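Local coordinates for peptidase S9 prolyl oligopeptidase catalytic domain-containing protein (Pyrococcus horikoshii, PDB 4HXF) that probably acts as an acylaminoacyl-type serine peptidase of the prolyl oligopeptidase family, working as a hexamer that encloses its own active sites and so selects its substrates, at residues Ile359-Asp364 / Ala426-Glu431; Phe383-Pro388 / Arg416-Tyr421; Leu435-Asp440 / Ile465-Tyr470. All coordinates share one frame; numbering follows the deposited sequence.

Contact 1: residues Ile359-Asp364 / Ala426-Glu431; sequences IDLELD and ALRVLE
R428 meets D360 and L361 at the protein surface, and it illustrates how one long cationic chain can serve a charge and a hydrocarbon at once. From CB, the side chain sets out with CG anti to the carbonyl carbon (chi1 -80°), then runs extended from CG to NE, which carries its head across to 359-364. CD is the first atom to arrive, 4.0 Å from L361 CD1. That same methyl lies over one face of the guanidinium, offset toward the rim and nearest NE, while the sister branch, L361 CD2, sits 3.7 Å from NH2. The leucine thus packs against the flat of the group and leaves its N-H edge to polar partners. Near that edge, but tilted out of the guanidinium plane, D360 OD2 accepts from NH1 in a 2.9 Å salt bridge bent to 141° at the hydrogen. The carboxylate is met on its syn side, yet its plane stands 75° from that of the guanidinium, so the familiar two-pronged, coplanar pairing is not formed. NH2 is served instead by a water in the guanidinium plane, 2.8 Å from NH2 and 2.7 Å from D360 OD2, which closes a small ring of polar contacts. The second carboxylate oxygen, OD1, is bound by R416, so two arginines gather round one acid. With only an alanine here in place of R428, D360 OD2 would probably lose its direct cationic mate and L361 the flat group it rests against. D360 and L361 lie where strand 352-358 turns into strand 361-368, and the contact ties the beta turn L427-L430 that follows helix 423-427 to the antiparallel edge of the mixed, otherwise largely parallel sheet of the alpha/beta-hydrolase fold.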
loop_
_atom_site.group_PDB
_atom_site.type_symbol
_atom_site.label_atom_id
_atom_site.label_comp_id
_atom_site.label_asym_id
_atom_site.label_seq_id
_atom_site.Cartn_x
_atom_site.Cartn_y
_atom_site.Cartn_z
ATOM N N ILE A 359 32.035 2.684 59.624
ATOM C CA ILE A 359 31.541 1.860 60.749
ATOM C C ILE A 359 32.746 0.901 61.041
ATOM O O ILE A 359 33.854 1.374 61.378
ATOM C CB ILE A 359 30.151 1.194 60.511
ATOM C CG1 ILE A 359 29.106 2.242 60.049
ATOM C CG2 ILE A 359 29.659 0.502 61.834
ATOM C CD1 ILE A 359 27.754 1.597 59.708
ATOM N N ASP A 360 32.537 -0.374 60.767
ATOM C CA ASP A 360 33.452 -1.474 60.956
ATOM C C ASP A 360 34.273 -1.872 59.723
ATOM O O ASP A 360 35.050 -2.744 59.814
ATOM C CB ASP A 360 32.660 -2.725 61.506
ATOM C CG ASP A 360 31.480 -3.183 60.616
ATOM O OD1 ASP A 360 30.934 -2.375 59.856
ATOM O OD2 ASP A 360 31.077 -4.363 60.741
ATOM N N LEU A 361 34.132 -1.197 58.567
ATOM C CA LEU A 361 34.771 -1.680 57.349
ATOM C C LEU A 361 35.614 -0.571 56.736
ATOM O O LEU A 361 35.438 0.565 57.040
ATOM C CB LEU A 361 33.692 -2.052 56.343
ATOM C CG LEU A 361 32.797 -3.280 56.641
ATOM C CD1 LEU A 361 31.735 -3.515 55.595
ATOM C CD2 LEU A 361 33.757 -4.484 56.823
ATOM N N GLU A 362 36.497 -0.977 55.854
ATOM C CA GLU A 362 37.207 -0.072 54.917
ATOM C C GLU A 362 36.716 -0.375 53.520
ATOM O O GLU A 362 36.609 -1.536 53.132
ATOM C CB GLU A 362 38.733 -0.177 55.067
ATOM C CG GLU A 362 39.488 0.857 54.202
ATOM C CD GLU A 362 41.003 0.856 54.417
ATOM O OE1 GLU A 362 41.725 0.497 53.453
ATOM O OE2 GLU A 362 41.407 1.060 55.577
ATOM N N LEU A 363 36.298 0.654 52.746
ATOM C CA LEU A 363 35.583 0.457 51.460
ATOM C C LEU A 363 36.269 1.243 50.353
ATOM O O LEU A 363 37.121 2.148 50.612
ATOM C CB LEU A 363 34.135 1.040 51.594
ATOM C CG LEU A 363 33.245 0.466 52.690
ATOM C CD1 LEU A 363 31.806 1.056 52.538
ATOM C CD2 LEU A 363 33.149 -0.981 52.603
ATOM N N ASP A 364 35.896 0.875 49.126
ATOM C CA ASP A 364 36.333 1.541 47.928
ATOM C C ASP A 364 35.361 2.637 47.486
ATOM O O ASP A 364 34.148 2.415 47.423
ATOM C CB ASP A 364 36.420 0.528 46.797
ATOM C CG ASP A 364 37.631 -0.430 46.949
ATOM O OD1 ASP A 364 38.718 -0.045 47.370
ATOM O OD2 ASP A 364 37.415 -1.587 46.541
ATOM N N ALA A 426 28.800 -8.986 50.736
ATOM C CA ALA A 426 27.517 -8.938 50.007
ATOM C C ALA A 426 26.290 -9.201 50.836
ATOM O O ALA A 426 25.273 -8.525 50.726
ATOM C CB ALA A 426 27.559 -9.906 48.832
ATOM N N LEU A 427 26.386 -10.149 51.736
ATOM C CA LEU A 427 25.235 -10.573 52.533
ATOM C C LEU A 427 24.885 -9.625 53.662
ATOM O O LEU A 427 23.788 -9.684 54.215
ATOM C CB LEU A 427 25.456 -11.971 53.068
ATOM C CG LEU A 427 25.605 -13.047 51.956
ATOM C CD1 LEU A 427 25.795 -14.428 52.565
ATOM C CD2 LEU A 427 24.402 -13.086 50.946
ATOM N N ARG A 428 25.798 -8.724 53.954
ATOM C CA ARG A 428 25.520 -7.755 55.042
ATOM C C ARG A 428 24.249 -6.917 54.829
ATOM O O ARG A 428 23.742 -6.405 55.837
ATOM C CB ARG A 428 26.705 -6.732 55.194
ATOM C CG ARG A 428 27.829 -7.337 55.955
ATOM C CD ARG A 428 29.016 -6.464 55.976
ATOM N NE ARG A 428 30.208 -6.909 56.746
ATOM C CZ ARG A 428 30.467 -6.557 58.002
ATOM N NH1 ARG A 428 29.619 -5.871 58.760
ATOM N NH2 ARG A 428 31.577 -6.916 58.529
ATOM N N VAL A 429 23.859 -6.676 53.584
ATOM C CA VAL A 429 22.751 -5.788 53.239
ATOM C C VAL A 429 21.412 -6.449 53.538
ATOM O O VAL A 429 20.410 -5.760 53.646
ATOM C CB VAL A 429 22.828 -5.233 51.774
ATOM C CG1 VAL A 429 22.528 -6.386 50.769
ATOM C CG2 VAL A 429 21.862 -4.034 51.605
ATOM N N LEU A 430 21.394 -7.810 53.615
ATOM C CA LEU A 430 20.062 -8.512 53.673
ATOM C C LEU A 430 19.364 -8.106 55.029
ATOM O O LEU A 430 19.971 -8.077 56.113
ATOM C CB LEU A 430 20.245 -10.031 53.629
ATOM C CG LEU A 430 20.951 -10.608 52.352
ATOM C CD1 LEU A 430 20.841 -12.123 52.414
ATOM C CD2 LEU A 430 20.414 -10.031 51.058
ATOM N N GLU A 431 18.111 -7.685 54.865
ATOM C CA GLU A 431 17.257 -7.165 55.919
ATOM C C GLU A 431 17.734 -5.825 56.456
ATOM O O GLU A 431 17.225 -5.362 57.463
ATOM C CB GLU A 431 17.015 -8.174 57.113
ATOM C CG GLU A 431 16.474 -9.518 56.626
ATOM C CD GLU A 431 16.098 -10.396 57.812
ATOM O OE1 GLU A 431 16.875 -11.333 58.062
ATOM O OE2 GLU A 431 15.134 -10.097 58.567
HETATM O O HOH W 1 33.159 -6.150 60.761
#

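Contact 2: residues Phe383-Pro388 / Arg416-Tyr421; sequences FVHGGP and RGSNGY. With Y3A (N-[(benzyloxy)carbonyl]glycyl-N-[(2S,3R)-4-chloro-3-hydroxy-1-phenylbutan-2-yl]glycinamide), chain B.
H385 reaches S418 through hydrogen bonding, the first of three kinds of interaction here. NE2 donates to S418 OG over 2.7 Å; the hydroxyl lies in the ring plane, although the bond is bent to 136° at the hydrogen. On the other side of the imidazole, ND1 donates to G386 O at 2.7 Å, in the carbonyl plane and on a lone pair, again within the plane of the ring. A ring held by both nitrogens cannot easily flip or swing. Its chi1 of 63° places CG between the backbone N and carbonyl carbon, folding the ring back over its own segment toward that carbonyl. S418 OG is also bonded to P415 O, so the hydroxyl is gripped twice.

Packing is the second kind. P388, preceded by a cis peptide, brings its carbonyl O to 3.7 Å from S418 CA. The proline ring also lies against G417: a CB there would come 3.7 Å from P388 CB, and the backbone angles of G417 independently call for glycine. Y392 meets the histidine ring edge-to-face.

The third kind is recognition of the covalent inhibitor. G387 N donates to its O4 over 2.8 Å, and the inhibitor's N4 returns a nearly straight bond (177°) to G387 O, 2.9 Å away. A CB at G386 would probably clash with O4. The H-G-G-P turn thereby supplies an N-H to O4, consistent with one half of the oxyanion hole, and H385 ties it to the 416-421 loop, an architecture consistent with acylaminoacyl peptidases of this family.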
loop_
_atom_site.group_PDB
_atom_site.type_symbol
_atom_site.label_atom_id
_atom_site.label_comp_id
_atom_site.label_asym_id
_atom_site.label_seq_id
_atom_site.Cartn_x
_atom_site.Cartn_y
_atom_site.Cartn_z
ATOM N N PHE A 383 26.596 9.098 42.491
ATOM C CA PHE A 383 25.916 8.030 41.826
ATOM C C PHE A 383 25.871 6.768 42.722
ATOM O O PHE A 383 26.870 6.464 43.363
ATOM C CB PHE A 383 26.625 7.607 40.537
ATOM C CG PHE A 383 26.385 8.536 39.363
ATOM C CD1 PHE A 383 25.599 8.098 38.287
ATOM C CD2 PHE A 383 26.977 9.788 39.310
ATOM C CE1 PHE A 383 25.437 8.935 37.200
ATOM C CE2 PHE A 383 26.835 10.647 38.200
ATOM C CZ PHE A 383 26.032 10.195 37.172
ATOM N N VAL A 384 24.734 6.078 42.716
ATOM C CA VAL A 384 24.589 4.861 43.482
ATOM C C VAL A 384 24.227 3.747 42.558
ATOM O O VAL A 384 23.201 3.780 41.832
ATOM C CB VAL A 384 23.438 5.015 44.556
ATOM C CG1 VAL A 384 23.285 3.691 45.396
ATOM C CG2 VAL A 384 23.753 6.241 45.463
ATOM N N HIS A 385 25.013 2.670 42.598
ATOM C CA HIS A 385 24.738 1.564 41.674
ATOM C C HIS A 385 23.541 0.719 42.155
ATOM O O HIS A 385 23.123 0.751 43.369
ATOM C CB HIS A 385 25.958 0.607 41.446
ATOM C CG HIS A 385 26.464 -0.152 42.661
ATOM N ND1 HIS A 385 25.741 -1.217 43.211
ATOM C CD2 HIS A 385 27.660 -0.081 43.327
ATOM C CE1 HIS A 385 26.441 -1.712 44.212
ATOM N NE2 HIS A 385 27.635 -1.054 44.315
ATOM N N GLY A 386 23.007 -0.047 41.193
ATOM C CA GLY A 386 21.868 -0.947 41.493
ATOM C C GLY A 386 22.249 -2.255 42.215
ATOM O O GLY A 386 23.446 -2.481 42.609
ATOM N N GLY A 387 21.276 -3.135 42.321
ATOM C CA GLY A 387 21.525 -4.404 42.856
ATOM C C GLY A 387 20.546 -4.761 43.952
ATOM O O GLY A 387 19.418 -5.059 43.662
ATOM N N PRO A 388 20.992 -4.869 45.205
ATOM C CA PRO A 388 22.164 -4.207 45.791
ATOM C C PRO A 388 23.465 -4.835 45.391
ATOM O O PRO A 388 24.468 -4.175 45.514
ATOM C CB PRO A 388 21.986 -4.279 47.323
ATOM C CG PRO A 388 20.818 -5.163 47.550
ATOM C CD PRO A 388 20.018 -5.280 46.262
ATOM N N ARG A 416 28.632 -1.864 51.446
ATOM C CA ARG A 416 28.287 -3.245 51.734
ATOM C C ARG A 416 26.959 -3.624 51.091
ATOM O O ARG A 416 26.054 -2.827 50.844
ATOM C CB ARG A 416 28.245 -3.462 53.274
ATOM C CG ARG A 416 26.965 -2.884 53.988
ATOM C CD ARG A 416 27.220 -2.791 55.492
ATOM N NE ARG A 416 28.217 -1.758 55.747
ATOM C CZ ARG A 416 29.013 -1.693 56.775
ATOM N NH1 ARG A 416 28.925 -2.573 57.785
ATOM N NH2 ARG A 416 29.889 -0.737 56.867
ATOM N N GLY A 417 26.994 -4.868 50.622
ATOM C CA GLY A 417 25.996 -5.395 49.723
ATOM C C GLY A 417 26.505 -5.519 48.290
ATOM O O GLY A 417 25.923 -6.301 47.517
ATOM N N SER A 418 27.518 -4.745 47.878
ATOM C CA SER A 418 28.016 -4.757 46.518
ATOM C C SER A 418 28.669 -6.088 46.191
ATOM O O SER A 418 29.239 -6.805 47.100
ATOM C CB SER A 418 29.035 -3.700 46.312
ATOM O OG SER A 418 28.558 -2.356 46.539
ATOM N N ASN A 419 28.676 -6.398 44.922
ATOM C CA ASN A 419 29.593 -7.428 44.393
ATOM C C ASN A 419 31.016 -6.981 44.365
ATOM O O ASN A 419 31.319 -5.805 44.470
ATOM C CB ASN A 419 29.157 -7.841 42.959
ATOM C CG ASN A 419 29.352 -9.331 42.704
ATOM O OD1 ASN A 419 30.114 -10.006 43.408
ATOM N ND2 ASN A 419 28.587 -9.862 41.745
ATOM N N GLY A 420 31.937 -7.948 44.294
ATOM C CA GLY A 420 33.328 -7.693 44.127
ATOM C C GLY A 420 34.238 -7.884 45.311
ATOM O O GLY A 420 35.467 -7.708 45.244
ATOM N N TYR A 421 33.659 -8.328 46.419
ATOM C CA TYR A 421 34.306 -8.464 47.679
ATOM C C TYR A 421 33.939 -9.842 48.234
ATOM O O TYR A 421 33.557 -10.741 47.507
ATOM C CB TYR A 421 33.834 -7.299 48.574
ATOM C CG TYR A 421 34.149 -5.979 47.901
ATOM C CD1 TYR A 421 33.220 -5.385 47.062
ATOM C CD2 TYR A 421 35.343 -5.329 48.084
ATOM C CE1 TYR A 421 33.532 -4.256 46.345
ATOM C CE2 TYR A 421 35.624 -4.138 47.374
ATOM C CZ TYR A 421 34.671 -3.591 46.562
ATOM O OH TYR A 421 35.023 -2.468 45.855
HETATM N N3 Y3A B . 19.240 -8.349 39.891
HETATM C CA3 Y3A B . 18.693 -7.643 41.066
HETATM C C3 Y3A B . 17.762 -6.571 40.490
HETATM O O3 Y3A B . 17.250 -6.545 39.390
HETATM C C4 Y3A B . 17.816 -3.192 40.109
HETATM O O4 Y3A B . 18.868 -2.877 40.947
HETATM C CA4 Y3A B . 16.905 -4.157 40.845
HETATM N N4 Y3A B . 17.783 -5.259 41.319
HETATM C CB4 Y3A B . 16.335 -3.651 42.203
HETATM C CG4 Y3A B . 15.461 -4.643 42.897
HETATM C CD1 Y3A B . 14.239 -5.123 42.401
HETATM C CD2 Y3A B . 15.826 -5.086 44.161
HETATM C CE1 Y3A B . 13.443 -6.023 43.086
HETATM C CE2 Y3A B . 15.044 -5.994 44.859
HETATM C CZ4 Y3A B . 13.892 -6.474 44.319
HETATM C C15 Y3A B . 18.026 -3.485 38.576
#

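Contact 3: residues Leu435-Asp440 / Ile465-Tyr470; sequences LEDFQD and ISYGGY. With Y3A (N-[(benzyloxy)carbonyl]glycyl-N-[(2S,3R)-4-chloro-3-hydroxy-1-phenylbutan-2-yl]glycinamide), chain B.
The nucleophile elbow of the alpha/beta hydrolase, here G464 to G468 with S466 at its apex, is linked to helix 436-451 where Y467 meets D437. S466 OG is covalently joined to C4 of the inhibitor, as expected of the nucleophile, and the strained backbone of this residue, with its positive phi of 66°, marks the sharp turn from strand to helix. Next in sequence, Y467 faces two ways. Its N-H donates to the inhibitor's O4 at 3.1 Å, as the oxyanion hole of this family would. Its side chain, with CG anti to the backbone N (chi1 -171°), carries the phenol off toward 435-440. There OH donates to D437 OD2 in a very short bond of 2.5 Å, the oxygen arriving at the edge of the ring and in its plane, while the carboxylate is turned 41° from it. The other oxygen, D437 OD1, accepts from G434 N and, weakly, from F438 N, so both carboxylate oxygens are engaged. G468 suits the tight turn, since a CB there would probably be crowded by I465 N. In the fold, the bond joins the first turns of helix 436-451 and helix 467-478, which precede and follow strand 460-465 in the chain and pack on each other; F438 packs onto M471 and A475 and meets W474 edge-to-face.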
loop_
_atom_site.group_PDB
_atom_site.type_symbol
_atom_site.label_atom_id
_atom_site.label_comp_id
_atom_site.label_asym_id
_atom_site.label_seq_id
_atom_site.Cartn_x
_atom_site.Cartn_y
_atom_site.Cartn_z
ATOM N N LEU A 435 20.192 1.054 55.770
ATOM C CA LEU A 435 20.786 1.196 57.091
ATOM C C LEU A 435 22.287 1.375 56.942
ATOM O O LEU A 435 22.714 2.447 56.553
ATOM C CB LEU A 435 20.367 0.015 58.026
ATOM C CG LEU A 435 18.848 -0.195 58.192
ATOM C CD1 LEU A 435 18.528 -1.336 59.144
ATOM C CD2 LEU A 435 18.197 1.154 58.643
ATOM N N GLU A 436 23.083 0.357 57.196
ATOM C CA GLU A 436 24.562 0.550 57.087
ATOM C C GLU A 436 25.001 0.916 55.663
ATOM O O GLU A 436 25.949 1.688 55.477
ATOM C CB GLU A 436 25.310 -0.681 57.571
ATOM C CG GLU A 436 25.251 -0.986 59.048
ATOM C CD GLU A 436 23.922 -1.612 59.465
ATOM O OE1 GLU A 436 23.174 -2.290 58.703
ATOM O OE2 GLU A 436 23.576 -1.430 60.634
ATOM N N ASP A 437 24.370 0.373 54.612
ATOM C CA ASP A 437 24.781 0.717 53.258
ATOM C C ASP A 437 24.656 2.195 52.943
ATOM O O ASP A 437 25.515 2.801 52.305
ATOM C CB ASP A 437 24.208 -0.189 52.163
ATOM C CG ASP A 437 22.654 -0.102 51.966
ATOM O OD1 ASP A 437 21.949 0.444 52.828
ATOM O OD2 ASP A 437 22.182 -0.659 50.952
ATOM N N PHE A 438 23.566 2.821 53.392
ATOM C CA PHE A 438 23.409 4.231 53.261
ATOM C C PHE A 438 24.435 5.013 54.042
ATOM O O PHE A 438 24.986 5.964 53.554
ATOM C CB PHE A 438 22.008 4.637 53.705
ATOM C CG PHE A 438 21.736 6.151 53.612
ATOM C CD1 PHE A 438 21.961 6.829 52.418
ATOM C CD2 PHE A 438 21.246 6.833 54.680
ATOM C CE1 PHE A 438 21.713 8.228 52.324
ATOM C CE2 PHE A 438 20.998 8.184 54.614
ATOM C CZ PHE A 438 21.231 8.869 53.450
ATOM N N GLN A 439 24.772 4.523 55.220
ATOM C CA GLN A 439 25.867 5.098 55.996
ATOM C C GLN A 439 27.151 5.032 55.261
ATOM O O GLN A 439 27.981 5.974 55.353
ATOM C CB GLN A 439 25.961 4.432 57.400
ATOM C CG GLN A 439 24.687 4.705 58.261
ATOM C CD GLN A 439 24.355 6.205 58.475
ATOM O OE1 GLN A 439 25.235 6.995 58.811
ATOM N NE2 GLN A 439 23.080 6.596 58.248
ATOM N N ASP A 440 27.415 3.915 54.566
ATOM C CA ASP A 440 28.665 3.778 53.782
ATOM C C ASP A 440 28.747 4.864 52.709
ATOM O O ASP A 440 29.806 5.465 52.486
ATOM C CB ASP A 440 28.765 2.414 53.090
ATOM C CG ASP A 440 28.918 1.217 54.064
ATOM O OD1 ASP A 440 29.335 1.391 55.204
ATOM O OD2 ASP A 440 28.505 0.139 53.613
ATOM N N ILE A 465 19.756 4.274 39.526
ATOM C CA ILE A 465 18.742 3.445 38.904
ATOM C C ILE A 465 18.530 2.170 39.718
ATOM O O ILE A 465 19.493 1.570 40.263
ATOM C CB ILE A 465 19.184 3.026 37.481
ATOM C CG1 ILE A 465 19.542 4.240 36.614
ATOM C CG2 ILE A 465 18.189 2.120 36.761
ATOM C CD1 ILE A 465 20.369 3.923 35.349
ATOM N N SER A 466 17.290 1.685 39.813
ATOM C CA SER A 466 16.943 0.415 40.486
ATOM C C SER A 466 17.219 0.531 41.961
ATOM O O SER A 466 16.655 1.419 42.602
ATOM C CB SER A 466 17.677 -0.748 39.778
ATOM O OG SER A 466 17.044 -1.919 40.257
ATOM N N TYR A 467 18.105 -0.300 42.529
ATOM C CA TYR A 467 18.454 -0.146 43.947
ATOM C C TYR A 467 19.049 1.280 44.185
ATOM O O TYR A 467 18.925 1.847 45.295
ATOM C CB TYR A 467 19.368 -1.292 44.416
ATOM C CG TYR A 467 19.551 -1.266 45.922
ATOM C CD1 TYR A 467 18.493 -1.675 46.760
ATOM C CD2 TYR A 467 20.670 -0.733 46.523
ATOM C CE1 TYR A 467 18.621 -1.645 48.140
ATOM C CE2 TYR A 467 20.824 -0.688 47.880
ATOM C CZ TYR A 467 19.798 -1.119 48.729
ATOM O OH TYR A 467 19.873 -1.056 50.123
ATOM N N GLY A 468 19.683 1.860 43.122
ATOM C CA GLY A 468 20.261 3.167 43.215
ATOM C C GLY A 468 19.156 4.244 43.269
ATOM O O GLY A 468 19.360 5.320 43.829
ATOM N N GLY A 469 18.048 3.925 42.628
ATOM C CA GLY A 469 16.820 4.773 42.674
ATOM C C GLY A 469 16.158 4.700 44.038
ATOM O O GLY A 469 15.823 5.731 44.682
ATOM N N TYR A 470 16.006 3.485 44.603
ATOM C CA TYR A 470 15.625 3.320 46.003
ATOM C C TYR A 470 16.485 4.227 46.855
ATOM O O TYR A 470 16.059 4.885 47.800
ATOM C CB TYR A 470 15.866 1.816 46.415
ATOM C CG TYR A 470 15.842 1.643 47.925
ATOM C CD1 TYR A 470 14.703 1.694 48.620
ATOM C CD2 TYR A 470 17.000 1.414 48.623
ATOM C CE1 TYR A 470 14.699 1.529 49.980
ATOM C CE2 TYR A 470 17.051 1.218 49.965
ATOM C CZ TYR A 470 15.833 1.254 50.677
ATOM O OH TYR A 470 15.845 1.113 52.090
HETATM N N3 Y3A B . 19.240 -8.349 39.891
HETATM C CA3 Y3A B . 18.693 -7.643 41.066
HETATM C C3 Y3A B . 17.762 -6.571 40.490
HETATM O O3 Y3A B . 17.250 -6.545 39.390
HETATM C C4 Y3A B . 17.816 -3.192 40.109
HETATM O O4 Y3A B . 18.868 -2.877 40.947
HETATM C CA4 Y3A B . 16.905 -4.157 40.845
HETATM N N4 Y3A B . 17.783 -5.259 41.319
HETATM C CB4 Y3A B . 16.335 -3.651 42.203
HETATM C CG4 Y3A B . 15.461 -4.643 42.897
HETATM C CD1 Y3A B . 14.239 -5.123 42.401
HETATM C CD2 Y3A B . 15.826 -5.086 44.161
HETATM C CE1 Y3A B . 13.443 -6.023 43.086
HETATM C CE2 Y3A B . 15.044 -5.994 44.859
HETATM C CZ4 Y3A B . 13.892 -6.474 44.319
HETATM C C15 Y3A B . 18.026 -3.485 38.576
#

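All three contacts lie on the same side of the chain's centre, contact 2 about 8 Å from contact 3 and 10 Å from contact 1, centre to centre. R416 is the common thread: besides binding D360 of contact 1, it forms a salt bridge to D440, one turn along the helix from D437 of contact 3, R416 NH2 to D440 OD1 2.8 Å. Contacts 1 and 2 are further joined where D364 OD2 and Y421 OH approach to 2.6 Å, a probable hydrogen bond. Contacts 2 and 3 converge on the inhibitor, whose O4 receives an N-H from each; G387 N lies 3.4 Å from Y467 CB. Contact 1 stays outside the pocket, V429 CG2 packing 3.5 Å from D437 OD2.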